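Local structure of putative hydrolase (4HBS) at residues Asp162-Ile165 against Met170-Leu173; Gly69-Ser74 against His362-Arg367; Arg132-His137 against Ala194-Glu199; Tyr237-Ser242 against Pro298-Lys303. The protein is a putative hydrolase with a five-bladed beta-propeller fold, whose substrate and reaction remain unknown. One frame throughout, in Å; residues are numbered along the deposited sequence.

How the contacts relate
Contact 1 touches each of the other three, which sample different blades and linkers of the five-bladed propeller. It shares a sheet with contact 3, where M170 O lies 2.8 Å from Y196 N, a probable hydrogen bond between neighbouring strands. Towards contact 2 it packs across a blade boundary, with M170 SE 3.7 Å from F72 CG. Towards contact 4, D162 OD2 lies 3.4 Å from W299 CZ3. Contacts 3 and 4 are the most distant pair, with centres about 24 Å apart. Along the chain contact 2 encloses all the others, and a glycerol, probably from the crystallisation liquor, lies about 4 Å from its I71 side chain.

Contact 1. Residues Asp162-Ile165 against Met170-Leu173; sequences DATI and MQML
T164 O receives the shortest hydrogen bond of this contact, from Q171 N at 2.8 Å, and M170 CA adds a CA-H...O contact to the same oxygen. T164 N returns a bond to Q171 O at 3.0 Å, which makes T164 and Q171 a hydrogen-bonded antiparallel pair. A163 with M172 and I165 with M170 are the flanking non-hydrogen-bonded pairs, while the bond from L173 N to D162 O is weak. These strand segments run at 162° to one another in the hairpin of strands 156-165 and 169-178, which opens a four-stranded antiparallel blade of the beta-propeller. On the face carrying A163, I165 and the selenomethionines M170 and M172, A163 CB meets M172 CB at 3.7 Å. M170 sends CG anti to its backbone N (chi1 -170°) and stays extended to SE, which lies 4.0 Å from A163 CB; CE beyond it is bent aside (chi3 73°). I165 slants across the M170 chain, its CD1 3.8 Å from M170 CG. T64 and F72 of the adjacent blade cover part of this apolar face. On the other face T164 and Q171 run side by side, and the amide of Q171 is fixed at both ends by bonds to L256 N and D255 OD1. D162 OD1 accepts A163 N at 2.9 Å, while OD2 has a weak bond from M228 N.

Contact 2. Residues Gly69-Ser74 against His362-Arg367; sequences GNIFWS and HPALSR
I71 CD1 is the bump that meets the 362-367 loop, fitting against both A364 CB and one branch of L365. Its distance to A364 CB is 3.9 Å, and L365 CD2 lies 3.6 Å from I71 CD1. The other branch of the leucine fork serves W73: L365 CD1 approaches W73 CH2 obliquely at 3.8 Å. L365 therefore fills the hollow between the isoleucine tip and the outer end of the indole, reaching it with CG anti to its own carbonyl carbon (chi1 -56°). The H362 imidazole lies beyond, with its plane 29° from that of the W73 six-membered ring. Their centroids are 5.9 Å apart and the rings are slid so far that they barely overlap. Polar bonds hold the two rings in place: H362 ND1 to T63 OG1, H362 NE2 to S374 OG, and W73 NE1 to Q102 OE1. The loop itself is tied by L365 N to H362 O at 3.0 Å. Strand 71-75 belongs to one antiparallel blade, and the loop joins strands 356-361 and 371-377 of another. The contact is apolar packing between neighbouring blades, one of them the blade in which N- and C-terminal strands join, consistent with ring closure in a beta-propeller.

Contact 3. Residues Arg132-His137 against Ala194-Glu199; sequences RTHIRH and ATYSLE
H134 extends its ring with CG anti to the backbone N (chi1 159°), and Y196 answers from the opposite direction with CG anti to its carbonyl carbon. These two torsions bring H134 NE2 to 2.8 Å from Y196 OH in a hydrogen bond with an angle of 162°. The hydroxyl oxygen meets the imidazole at its edge and in its plane. The rings meet rim to rim, neither over the face of the other, with planes tilted by 28° and centroids 5.7 Å apart. W174 NE1, on the neighbouring strand 169-178, is also hydrogen-bonded to Y196 OH, so two ring nitrogens grip this phenol oxygen. Backbone bonding of H134 to N97 and the bond from I135 N to N97 OD1 anchor the loop near the histidine. Beyond the tyrosine, S197 OG accepts E199 N at 3.1 Å, an ST turn. Segment 132-137 is part of the linker that leads from the blade containing strand 111-113 towards the one that begins with strand 156-165, and Y196 sits on the third strand of the latter. The contact joins an interblade connection of the five-bladed propeller to a blade through a side-chain hydrogen bond.

Contact 4. Residues Tyr237-Ser242 against Pro298-Lys303; sequences YLYTTS and PWVFKK
A CH-pi contact is the main interaction between Y239 and V300. V300 CG2 stands over one face of the Y239 ring, 3.9 Å from its centroid and 23° off the ring normal. It is displaced towards the rim at the hydroxyl end, as the 3.6 Å from V300 CG2 to Y239 CZ indicates. The two side chains cross at about a right angle. With V300 CG1 anti to the backbone N (chi1 173°), CG2 falls beside that N and CG1 sits near the phenol oxygen. Further apolar contacts come from P298, whose CD and CG edge faces the methyl of T241, P298 CD lying 3.8 Å from T241 CG2. A looser approach of 4.3 Å joins P298 CG to Y239 CB. V246, on the strand next to 236-242, touches both T241 and P298 and extends this apolar patch.

The segments run at 155° to each other, yet their axes come no nearer than 7.8 Å, too far for sheet pairing. They belong to separate blades of the propeller: strand 236-242 lies second in one antiparallel sheet and strand 298-303 at the edge of the next. Their side chains are packed between the two sheets.

Polar bonds around this packing go to other partners. Y239 OH is hydrogen-bonded to P328 O, which fixes the far end of the ring that V300 covers. P298 O accepts a bond from T227 OG1 on the strand flanking 236-242, tying the same two blades together.

Contact 1. Residues Asp162-Ile165 against Met170-Leu173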
loop_
_atom_site.group_PDB
_atom_site.type_symbol
_atom_site.label_atom_id
_atom_site.label_comp_id
_atom_site.label_asym_id
_atom_site.label_seq_id
_atom_site.Cartn_x
_atom_site.Cartn_y
_atom_site.Cartn_z
ATOM N N ASP A 162 -7.559 1.335 0.395
ATOM C CA ASP A 162 -7.185 2.502 1.204
ATOM C C ASP A 162 -8.290 2.760 2.267
ATOM O O ASP A 162 -9.373 2.173 2.184
ATOM C CB ASP A 162 -6.952 3.729 0.302
ATOM C CG ASP A 162 -5.971 4.753 0.825
ATOM O OD1 ASP A 162 -5.684 4.738 2.036
ATOM O OD2 ASP A 162 -5.561 5.617 0.048
ATOM N N ALA A 163 -8.000 3.593 3.272
ATOM C CA ALA A 163 -8.956 3.883 4.338
ATOM C C ALA A 163 -8.968 5.358 4.673
ATOM O O ALA A 163 -7.963 6.056 4.454
ATOM C CB ALA A 163 -8.610 3.075 5.574
ATOM N N THR A 164 -10.119 5.833 5.197
ATOM C CA THR A 164 -10.332 7.231 5.586
ATOM C C THR A 164 -10.964 7.287 6.956
ATOM O O THR A 164 -11.503 6.283 7.429
ATOM C CB THR A 164 -11.228 7.979 4.559
ATOM O OG1 THR A 164 -11.300 9.364 4.909
ATOM C CG2 THR A 164 -12.653 7.391 4.447
ATOM N N ILE A 165 -10.929 8.483 7.578
ATOM C CA ILE A 165 -11.560 8.736 8.866
ATOM C C ILE A 165 -12.859 9.498 8.614
ATOM O O ILE A 165 -12.878 10.480 7.861
ATOM C CB ILE A 165 -10.629 9.511 9.846
ATOM C CG1 ILE A 165 -9.175 8.932 9.874
ATOM C CG2 ILE A 165 -11.235 9.539 11.244
ATOM C CD1 ILE A 165 -9.041 7.552 10.431
HETATM N N MSE A 170 -12.572 4.749 11.530
HETATM C CA MSE A 170 -11.868 4.532 10.278
HETATM C C MSE A 170 -12.655 3.561 9.407
HETATM O O MSE A 170 -12.896 2.417 9.807
HETATM C CB MSE A 170 -10.455 4.017 10.517
HETATM C CG MSE A 170 -9.605 3.999 9.253
HETATM SE SE MSE A 170 -8.020 2.979 9.510
HETATM C CE MSE A 170 -8.826 1.255 9.494
ATOM N N GLN A 171 -13.042 4.032 8.209
ATOM C CA GLN A 171 -13.750 3.248 7.201
ATOM C C GLN A 171 -12.719 2.766 6.223
ATOM O O GLN A 171 -11.981 3.593 5.677
ATOM C CB GLN A 171 -14.800 4.095 6.474
ATOM C CG GLN A 171 -15.662 4.952 7.366
ATOM C CD GLN A 171 -16.625 5.708 6.508
ATOM O OE1 GLN A 171 -16.232 6.630 5.785
ATOM N NE2 GLN A 171 -17.886 5.300 6.494
HETATM N N MSE A 172 -12.634 1.447 6.009
HETATM C CA MSE A 172 -11.643 0.844 5.126
HETATM C C MSE A 172 -12.272 -0.086 4.105
HETATM O O MSE A 172 -13.227 -0.796 4.431
HETATM C CB MSE A 172 -10.665 0.045 5.980
HETATM C CG MSE A 172 -9.727 -0.841 5.161
HETATM SE SE MSE A 172 -8.252 -1.430 6.151
HETATM C CE MSE A 172 -7.045 -1.517 4.728
ATOM N N LEU A 173 -11.681 -0.146 2.894
ATOM C CA LEU A 173 -12.105 -1.084 1.862
ATOM C C LEU A 173 -11.171 -2.303 1.844
ATOM O O LEU A 173 -9.948 -2.155 1.870
ATOM C CB LEU A 173 -12.113 -0.460 0.461
ATOM C CG LEU A 173 -12.952 0.754 0.214
ATOM C CD1 LEU A 173 -12.751 1.235 -1.173
ATOM C CD2 LEU A 173 -14.429 0.493 0.436
#

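Contact 2. Residues Gly69-Ser74 against His362-Arg367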
loop_
_atom_site.group_PDB
_atom_site.type_symbol
_atom_site.label_atom_id
_atom_site.label_comp_id
_atom_site.label_asym_id
_atom_site.label_seq_id
_atom_site.Cartn_x
_atom_site.Cartn_y
_atom_site.Cartn_z
ATOM N N GLY A 69 -2.929 10.817 16.700
ATOM C CA GLY A 69 -1.484 10.862 16.538
ATOM C C GLY A 69 -0.852 9.549 16.128
ATOM O O GLY A 69 0.333 9.533 15.782
ATOM N N ASN A 70 -1.619 8.431 16.162
ATOM C CA ASN A 70 -1.105 7.120 15.761
ATOM C C ASN A 70 -1.253 6.957 14.262
ATOM O O ASN A 70 -1.908 7.778 13.617
ATOM C CB ASN A 70 -1.859 5.996 16.473
ATOM C CG ASN A 70 -1.875 6.090 17.977
ATOM O OD1 ASN A 70 -0.912 6.522 18.599
ATOM N ND2 ASN A 70 -2.987 5.708 18.601
ATOM N N ILE A 71 -0.636 5.892 13.705
ATOM C CA ILE A 71 -0.689 5.558 12.276
ATOM C C ILE A 71 -1.149 4.120 12.153
ATOM O O ILE A 71 -0.628 3.244 12.849
ATOM C CB ILE A 71 0.679 5.777 11.567
ATOM C CG1 ILE A 71 1.087 7.254 11.637
ATOM C CG2 ILE A 71 0.630 5.275 10.099
ATOM C CD1 ILE A 71 2.438 7.515 11.251
ATOM N N PHE A 72 -2.108 3.872 11.256
ATOM C CA PHE A 72 -2.652 2.540 11.017
ATOM C C PHE A 72 -1.925 1.916 9.819
ATOM O O PHE A 72 -1.888 2.520 8.761
ATOM C CB PHE A 72 -4.168 2.634 10.771
ATOM C CG PHE A 72 -4.771 1.399 10.157
ATOM C CD1 PHE A 72 -5.197 0.346 10.950
ATOM C CD2 PHE A 72 -4.843 1.257 8.779
ATOM C CE1 PHE A 72 -5.685 -0.825 10.373
ATOM C CE2 PHE A 72 -5.328 0.087 8.206
ATOM C CZ PHE A 72 -5.735 -0.952 9.002
ATOM N N TRP A 73 -1.376 0.709 9.985
ATOM C CA TRP A 73 -0.681 -0.027 8.921
ATOM C C TRP A 73 -1.462 -1.265 8.581
ATOM O O TRP A 73 -1.817 -1.995 9.508
ATOM C CB TRP A 73 0.725 -0.448 9.381
ATOM C CG TRP A 73 1.652 0.684 9.632
ATOM C CD1 TRP A 73 1.604 1.575 10.667
ATOM C CD2 TRP A 73 2.831 0.996 8.887
ATOM N NE1 TRP A 73 2.667 2.440 10.596
ATOM C CE2 TRP A 73 3.451 2.094 9.526
ATOM C CE3 TRP A 73 3.404 0.484 7.710
ATOM C CZ2 TRP A 73 4.608 2.695 9.018
ATOM C CZ3 TRP A 73 4.559 1.069 7.218
ATOM C CH2 TRP A 73 5.150 2.159 7.868
ATOM N N SER A 74 -1.714 -1.537 7.286
ATOM C CA SER A 74 -2.375 -2.778 6.865
ATOM C C SER A 74 -1.455 -3.554 5.948
ATOM O O SER A 74 -0.715 -2.959 5.157
ATOM C CB SER A 74 -3.714 -2.522 6.184
ATOM O OG SER A 74 -3.608 -1.850 4.947
ATOM N N HIS A 362 3.327 7.453 1.644
ATOM C CA HIS A 362 2.959 7.531 3.078
ATOM C C HIS A 362 3.029 8.969 3.621
ATOM O O HIS A 362 3.952 9.320 4.359
ATOM C CB HIS A 362 3.865 6.600 3.915
ATOM C CG HIS A 362 3.866 5.190 3.430
ATOM N ND1 HIS A 362 2.744 4.399 3.534
ATOM C CD2 HIS A 362 4.828 4.499 2.782
ATOM C CE1 HIS A 362 3.062 3.236 2.999
ATOM N NE2 HIS A 362 4.308 3.249 2.519
ATOM N N PRO A 363 2.005 9.792 3.321
ATOM C CA PRO A 363 1.964 11.170 3.857
ATOM C C PRO A 363 2.088 11.270 5.377
ATOM O O PRO A 363 2.665 12.230 5.859
ATOM C CB PRO A 363 0.588 11.671 3.423
ATOM C CG PRO A 363 0.245 10.865 2.253
ATOM C CD PRO A 363 0.815 9.512 2.502
ATOM N N ALA A 364 1.538 10.293 6.125
ATOM C CA ALA A 364 1.601 10.265 7.591
ATOM C C ALA A 364 3.049 10.218 8.133
ATOM O O ALA A 364 3.298 10.726 9.230
ATOM C CB ALA A 364 0.835 9.064 8.109
ATOM N N LEU A 365 3.992 9.604 7.378
ATOM C CA LEU A 365 5.397 9.484 7.800
ATOM C C LEU A 365 6.238 10.671 7.386
ATOM O O LEU A 365 7.360 10.798 7.872
ATOM C CB LEU A 365 6.017 8.204 7.217
ATOM C CG LEU A 365 5.280 6.908 7.541
ATOM C CD1 LEU A 365 5.968 5.727 6.898
ATOM C CD2 LEU A 365 5.181 6.703 9.031
ATOM N N SER A 366 5.731 11.525 6.479
ATOM C CA SER A 366 6.461 12.691 5.994
ATOM C C SER A 366 6.706 13.677 7.143
ATOM O O SER A 366 5.749 14.126 7.798
ATOM C CB SER A 366 5.691 13.362 4.862
ATOM O OG SER A 366 6.484 14.348 4.230
ATOM N N ARG A 367 7.995 13.940 7.436
ATOM C CA ARG A 367 8.405 14.831 8.513
ATOM C C ARG A 367 8.394 16.318 8.087
ATOM O O ARG A 367 8.076 17.168 8.921
ATOM C CB ARG A 367 9.801 14.439 9.042
ATOM C CG ARG A 367 9.787 13.164 9.897
ATOM C CD ARG A 367 11.165 12.789 10.399
ATOM N NE ARG A 367 11.820 11.744 9.580
ATOM C CZ ARG A 367 12.127 10.500 9.979
ATOM N NH1 ARG A 367 11.833 10.091 11.212
ATOM N NH2 ARG A 367 12.732 9.657 9.144
#

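Contact 3. Residues Arg132-His137 against Ala194-Glu199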
loop_
_atom_site.group_PDB
_atom_site.type_symbol
_atom_site.label_atom_id
_atom_site.label_comp_id
_atom_site.label_asym_id
_atom_site.label_seq_id
_atom_site.Cartn_x
_atom_site.Cartn_y
_atom_site.Cartn_z
ATOM N N ARG A 132 -3.289 -15.657 12.601
ATOM C CA ARG A 132 -4.395 -15.991 11.704
ATOM C C ARG A 132 -4.806 -14.752 10.891
ATOM O O ARG A 132 -4.617 -13.627 11.358
ATOM C CB ARG A 132 -5.599 -16.472 12.505
ATOM C CG ARG A 132 -5.282 -17.537 13.517
ATOM C CD ARG A 132 -6.548 -18.044 14.145
ATOM N NE ARG A 132 -6.298 -19.153 15.066
ATOM C CZ ARG A 132 -5.893 -19.034 16.329
ATOM N NH1 ARG A 132 -5.667 -17.836 16.854
ATOM N NH2 ARG A 132 -5.710 -20.116 17.076
ATOM N N THR A 133 -5.403 -14.959 9.706
ATOM C CA THR A 133 -5.895 -13.871 8.842
ATOM C C THR A 133 -6.801 -12.897 9.670
ATOM O O THR A 133 -7.661 -13.362 10.430
ATOM C CB THR A 133 -6.681 -14.476 7.661
ATOM O OG1 THR A 133 -5.870 -15.420 6.960
ATOM C CG2 THR A 133 -7.209 -13.427 6.710
ATOM N N HIS A 134 -6.586 -11.565 9.544
ATOM C CA HIS A 134 -7.361 -10.591 10.304
ATOM C C HIS A 134 -8.831 -10.612 9.876
ATOM O O HIS A 134 -9.696 -10.759 10.742
ATOM C CB HIS A 134 -6.771 -9.164 10.194
ATOM C CG HIS A 134 -7.745 -8.068 10.501
ATOM N ND1 HIS A 134 -8.092 -7.758 11.796
ATOM C CD2 HIS A 134 -8.413 -7.247 9.662
ATOM C CE1 HIS A 134 -8.951 -6.757 11.713
ATOM N NE2 HIS A 134 -9.181 -6.422 10.446
ATOM N N ILE A 135 -9.118 -10.459 8.554
ATOM C CA ILE A 135 -10.489 -10.459 8.047
ATOM C C ILE A 135 -10.586 -11.536 6.972
ATOM O O ILE A 135 -9.810 -11.566 6.013
ATOM C CB ILE A 135 -10.958 -9.057 7.580
ATOM C CG1 ILE A 135 -12.471 -9.053 7.277
ATOM C CG2 ILE A 135 -10.169 -8.541 6.400
ATOM C CD1 ILE A 135 -13.090 -7.690 7.218
ATOM N N ARG A 136 -11.530 -12.442 7.171
ATOM C CA ARG A 136 -11.741 -13.616 6.345
ATOM C C ARG A 136 -12.859 -13.363 5.351
ATOM O O ARG A 136 -13.836 -12.703 5.699
ATOM C CB ARG A 136 -12.102 -14.810 7.274
ATOM C CG ARG A 136 -11.175 -15.966 7.151
ATOM C CD ARG A 136 -11.234 -16.923 8.321
ATOM N NE ARG A 136 -12.462 -17.732 8.352
ATOM C CZ ARG A 136 -12.724 -18.787 7.576
ATOM N NH1 ARG A 136 -11.850 -19.184 6.663
ATOM N NH2 ARG A 136 -13.864 -19.453 7.715
ATOM N N HIS A 137 -12.759 -13.921 4.141
ATOM C CA HIS A 137 -13.824 -13.761 3.167
ATOM C C HIS A 137 -14.977 -14.762 3.442
ATOM O O HIS A 137 -14.734 -15.973 3.536
ATOM C CB HIS A 137 -13.322 -13.939 1.735
ATOM C CG HIS A 137 -14.301 -13.404 0.751
ATOM N ND1 HIS A 137 -15.447 -14.091 0.436
ATOM C CD2 HIS A 137 -14.321 -12.210 0.124
ATOM C CE1 HIS A 137 -16.121 -13.305 -0.387
ATOM N NE2 HIS A 137 -15.478 -12.164 -0.604
ATOM N N ALA A 194 -15.360 -2.128 5.740
ATOM C CA ALA A 194 -15.127 -2.415 7.159
ATOM C C ALA A 194 -15.030 -1.112 7.942
ATOM O O ALA A 194 -14.348 -0.196 7.485
ATOM C CB ALA A 194 -13.836 -3.205 7.315
ATOM N N THR A 195 -15.705 -1.009 9.103
ATOM C CA THR A 195 -15.649 0.202 9.951
ATOM C C THR A 195 -14.952 -0.175 11.256
ATOM O O THR A 195 -15.369 -1.136 11.903
ATOM C CB THR A 195 -17.052 0.786 10.177
ATOM O OG1 THR A 195 -17.611 1.140 8.912
ATOM C CG2 THR A 195 -17.033 2.019 11.072
ATOM N N TYR A 196 -13.887 0.564 11.630
ATOM C CA TYR A 196 -13.101 0.291 12.828
ATOM C C TYR A 196 -13.276 1.394 13.900
ATOM O O TYR A 196 -13.340 2.580 13.564
ATOM C CB TYR A 196 -11.617 0.180 12.442
ATOM C CG TYR A 196 -11.302 -1.022 11.582
ATOM C CD1 TYR A 196 -11.011 -2.256 12.154
ATOM C CD2 TYR A 196 -11.319 -0.935 10.196
ATOM C CE1 TYR A 196 -10.752 -3.376 11.367
ATOM C CE2 TYR A 196 -11.037 -2.041 9.399
ATOM C CZ TYR A 196 -10.765 -3.264 9.986
ATOM O OH TYR A 196 -10.515 -4.349 9.170
ATOM N N SER A 197 -13.305 1.010 15.186
ATOM C CA SER A 197 -13.420 1.987 16.271
ATOM C C SER A 197 -12.064 2.587 16.586
ATOM O O SER A 197 -11.040 1.913 16.438
ATOM C CB SER A 197 -13.990 1.344 17.526
ATOM O OG SER A 197 -13.957 2.233 18.628
ATOM N N LEU A 198 -12.061 3.849 17.062
ATOM C CA LEU A 198 -10.847 4.570 17.467
ATOM C C LEU A 198 -10.952 4.952 18.956
ATOM O O LEU A 198 -10.274 5.872 19.422
ATOM C CB LEU A 198 -10.658 5.822 16.580
ATOM C CG LEU A 198 -10.582 5.566 15.066
ATOM C CD1 LEU A 198 -10.547 6.872 14.292
ATOM C CD2 LEU A 198 -9.381 4.740 14.709
ATOM N N GLU A 199 -11.775 4.202 19.699
ATOM C CA GLU A 199 -12.035 4.385 21.123
ATOM C C GLU A 199 -10.987 3.580 21.907
ATOM O O GLU A 199 -10.827 2.386 21.657
ATOM C CB GLU A 199 -13.472 3.890 21.425
ATOM C CG GLU A 199 -13.917 3.941 22.880
ATOM C CD GLU A 199 -15.034 2.977 23.249
ATOM O OE1 GLU A 199 -15.442 2.154 22.394
ATOM O OE2 GLU A 199 -15.481 3.027 24.418
#

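Contact 4. Residues Tyr237-Ser242 against Pro298-Lys303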
loop_
_atom_site.group_PDB
_atom_site.type_symbol
_atom_site.label_atom_id
_atom_site.label_comp_id
_atom_site.label_asym_id
_atom_site.label_seq_id
_atom_site.Cartn_x
_atom_site.Cartn_y
_atom_site.Cartn_z
ATOM N N TYR A 237 -11.917 10.782 -3.590
ATOM C CA TYR A 237 -11.631 10.247 -4.917
ATOM C C TYR A 237 -11.075 8.849 -4.745
ATOM O O TYR A 237 -10.291 8.620 -3.833
ATOM C CB TYR A 237 -10.704 11.176 -5.702
ATOM C CG TYR A 237 -11.466 12.400 -6.157
ATOM C CD1 TYR A 237 -11.684 13.467 -5.292
ATOM C CD2 TYR A 237 -12.137 12.411 -7.375
ATOM C CE1 TYR A 237 -12.497 14.540 -5.650
ATOM C CE2 TYR A 237 -12.944 13.482 -7.749
ATOM C CZ TYR A 237 -13.134 14.539 -6.876
ATOM O OH TYR A 237 -13.896 15.614 -7.263
ATOM N N LEU A 238 -11.586 7.900 -5.549
ATOM C CA LEU A 238 -11.268 6.471 -5.512
ATOM C C LEU A 238 -10.660 6.077 -6.853
ATOM O O LEU A 238 -11.327 6.246 -7.872
ATOM C CB LEU A 238 -12.568 5.680 -5.262
ATOM C CG LEU A 238 -13.524 6.243 -4.221
ATOM C CD1 LEU A 238 -14.928 5.816 -4.521
ATOM C CD2 LEU A 238 -13.111 5.832 -2.847
ATOM N N TYR A 239 -9.406 5.606 -6.879
ATOM C CA TYR A 239 -8.734 5.257 -8.134
ATOM C C TYR A 239 -8.567 3.764 -8.303
ATOM O O TYR A 239 -8.634 2.999 -7.337
ATOM C CB TYR A 239 -7.329 5.898 -8.214
ATOM C CG TYR A 239 -7.339 7.379 -7.985
ATOM C CD1 TYR A 239 -7.357 7.903 -6.696
ATOM C CD2 TYR A 239 -7.421 8.265 -9.049
ATOM C CE1 TYR A 239 -7.457 9.273 -6.474
ATOM C CE2 TYR A 239 -7.511 9.639 -8.841
ATOM C CZ TYR A 239 -7.527 10.142 -7.547
ATOM O OH TYR A 239 -7.634 11.490 -7.303
ATOM N N THR A 240 -8.279 3.362 -9.543
ATOM C CA THR A 240 -7.988 1.977 -9.902
ATOM C C THR A 240 -7.293 1.956 -11.231
ATOM O O THR A 240 -7.272 2.977 -11.926
ATOM C CB THR A 240 -9.270 1.099 -9.934
ATOM O OG1 THR A 240 -8.890 -0.292 -9.851
ATOM C CG2 THR A 240 -10.165 1.370 -11.168
ATOM N N THR A 241 -6.718 0.801 -11.580
ATOM C CA THR A 241 -6.119 0.575 -12.878
ATOM C C THR A 241 -6.644 -0.714 -13.439
ATOM O O THR A 241 -7.071 -1.598 -12.695
ATOM C CB THR A 241 -4.579 0.570 -12.847
ATOM O OG1 THR A 241 -4.104 -0.297 -11.819
ATOM C CG2 THR A 241 -3.997 1.958 -12.690
ATOM N N SER A 242 -6.663 -0.787 -14.765
ATOM C CA SER A 242 -7.051 -1.957 -15.548
ATOM C C SER A 242 -6.164 -1.937 -16.791
ATOM O O SER A 242 -6.271 -0.992 -17.565
ATOM C CB SER A 242 -8.538 -1.905 -15.896
ATOM O OG SER A 242 -8.993 -3.140 -16.429
ATOM N N PRO A 298 -1.655 3.930 -8.657
ATOM C CA PRO A 298 -1.471 5.388 -8.680
ATOM C C PRO A 298 -1.883 6.015 -7.361
ATOM O O PRO A 298 -2.976 5.737 -6.883
ATOM C CB PRO A 298 -2.390 5.824 -9.815
ATOM C CG PRO A 298 -3.473 4.835 -9.806
ATOM C CD PRO A 298 -2.814 3.529 -9.474
ATOM N N TRP A 299 -1.012 6.832 -6.770
ATOM C CA TRP A 299 -1.273 7.528 -5.512
ATOM C C TRP A 299 -1.422 8.957 -5.808
ATOM O O TRP A 299 -0.443 9.566 -6.230
ATOM C CB TRP A 299 -0.112 7.328 -4.542
ATOM C CG TRP A 299 -0.069 5.951 -3.993
ATOM C CD1 TRP A 299 0.617 4.883 -4.493
ATOM C CD2 TRP A 299 -0.845 5.462 -2.904
ATOM N NE1 TRP A 299 0.307 3.749 -3.784
ATOM C CE2 TRP A 299 -0.576 4.081 -2.781
ATOM C CE3 TRP A 299 -1.755 6.057 -2.018
ATOM C CZ2 TRP A 299 -1.161 3.292 -1.776
ATOM C CZ3 TRP A 299 -2.333 5.276 -1.030
ATOM C CH2 TRP A 299 -2.036 3.914 -0.916
ATOM N N VAL A 300 -2.622 9.532 -5.592
ATOM C CA VAL A 300 -2.867 10.958 -5.849
ATOM C C VAL A 300 -2.898 11.752 -4.526
ATOM O O VAL A 300 -3.350 11.247 -3.487
ATOM C CB VAL A 300 -4.163 11.153 -6.671
ATOM C CG1 VAL A 300 -4.536 12.635 -6.794
ATOM C CG2 VAL A 300 -4.007 10.515 -8.054
ATOM N N PHE A 301 -2.364 12.986 -4.592
ATOM C CA PHE A 301 -2.332 13.953 -3.502
ATOM C C PHE A 301 -2.190 15.372 -4.094
ATOM O O PHE A 301 -1.762 15.502 -5.236
ATOM C CB PHE A 301 -1.202 13.638 -2.509
ATOM C CG PHE A 301 0.173 13.911 -3.058
ATOM C CD1 PHE A 301 0.800 12.997 -3.898
ATOM C CD2 PHE A 301 0.834 15.099 -2.766
ATOM C CE1 PHE A 301 2.070 13.258 -4.421
ATOM C CE2 PHE A 301 2.105 15.359 -3.291
ATOM C CZ PHE A 301 2.715 14.436 -4.116
ATOM N N LYS A 302 -2.560 16.413 -3.323
ATOM C CA LYS A 302 -2.514 17.807 -3.758
ATOM C C LYS A 302 -1.509 18.579 -2.946
ATOM O O LYS A 302 -1.474 18.436 -1.728
ATOM C CB LYS A 302 -3.903 18.475 -3.601
ATOM C CG LYS A 302 -3.991 19.929 -4.122
ATOM C CD LYS A 302 -5.351 20.560 -3.838
ATOM C CE LYS A 302 -5.585 21.889 -4.548
ATOM N NZ LYS A 302 -7.037 22.216 -4.710
ATOM N N LYS A 303 -0.719 19.419 -3.607
ATOM C CA LYS A 303 0.244 20.306 -2.962
ATOM C C LYS A 303 0.142 21.625 -3.708
ATOM O O LYS A 303 0.389 21.670 -4.916
ATOM C CB LYS A 303 1.668 19.710 -2.980
ATOM C CG LYS A 303 2.661 20.461 -2.078
ATOM C CD LYS A 303 3.816 21.123 -2.847
ATOM C CE LYS A 303 4.486 22.215 -2.037
ATOM N NZ LYS A 303 5.676 22.786 -2.723
#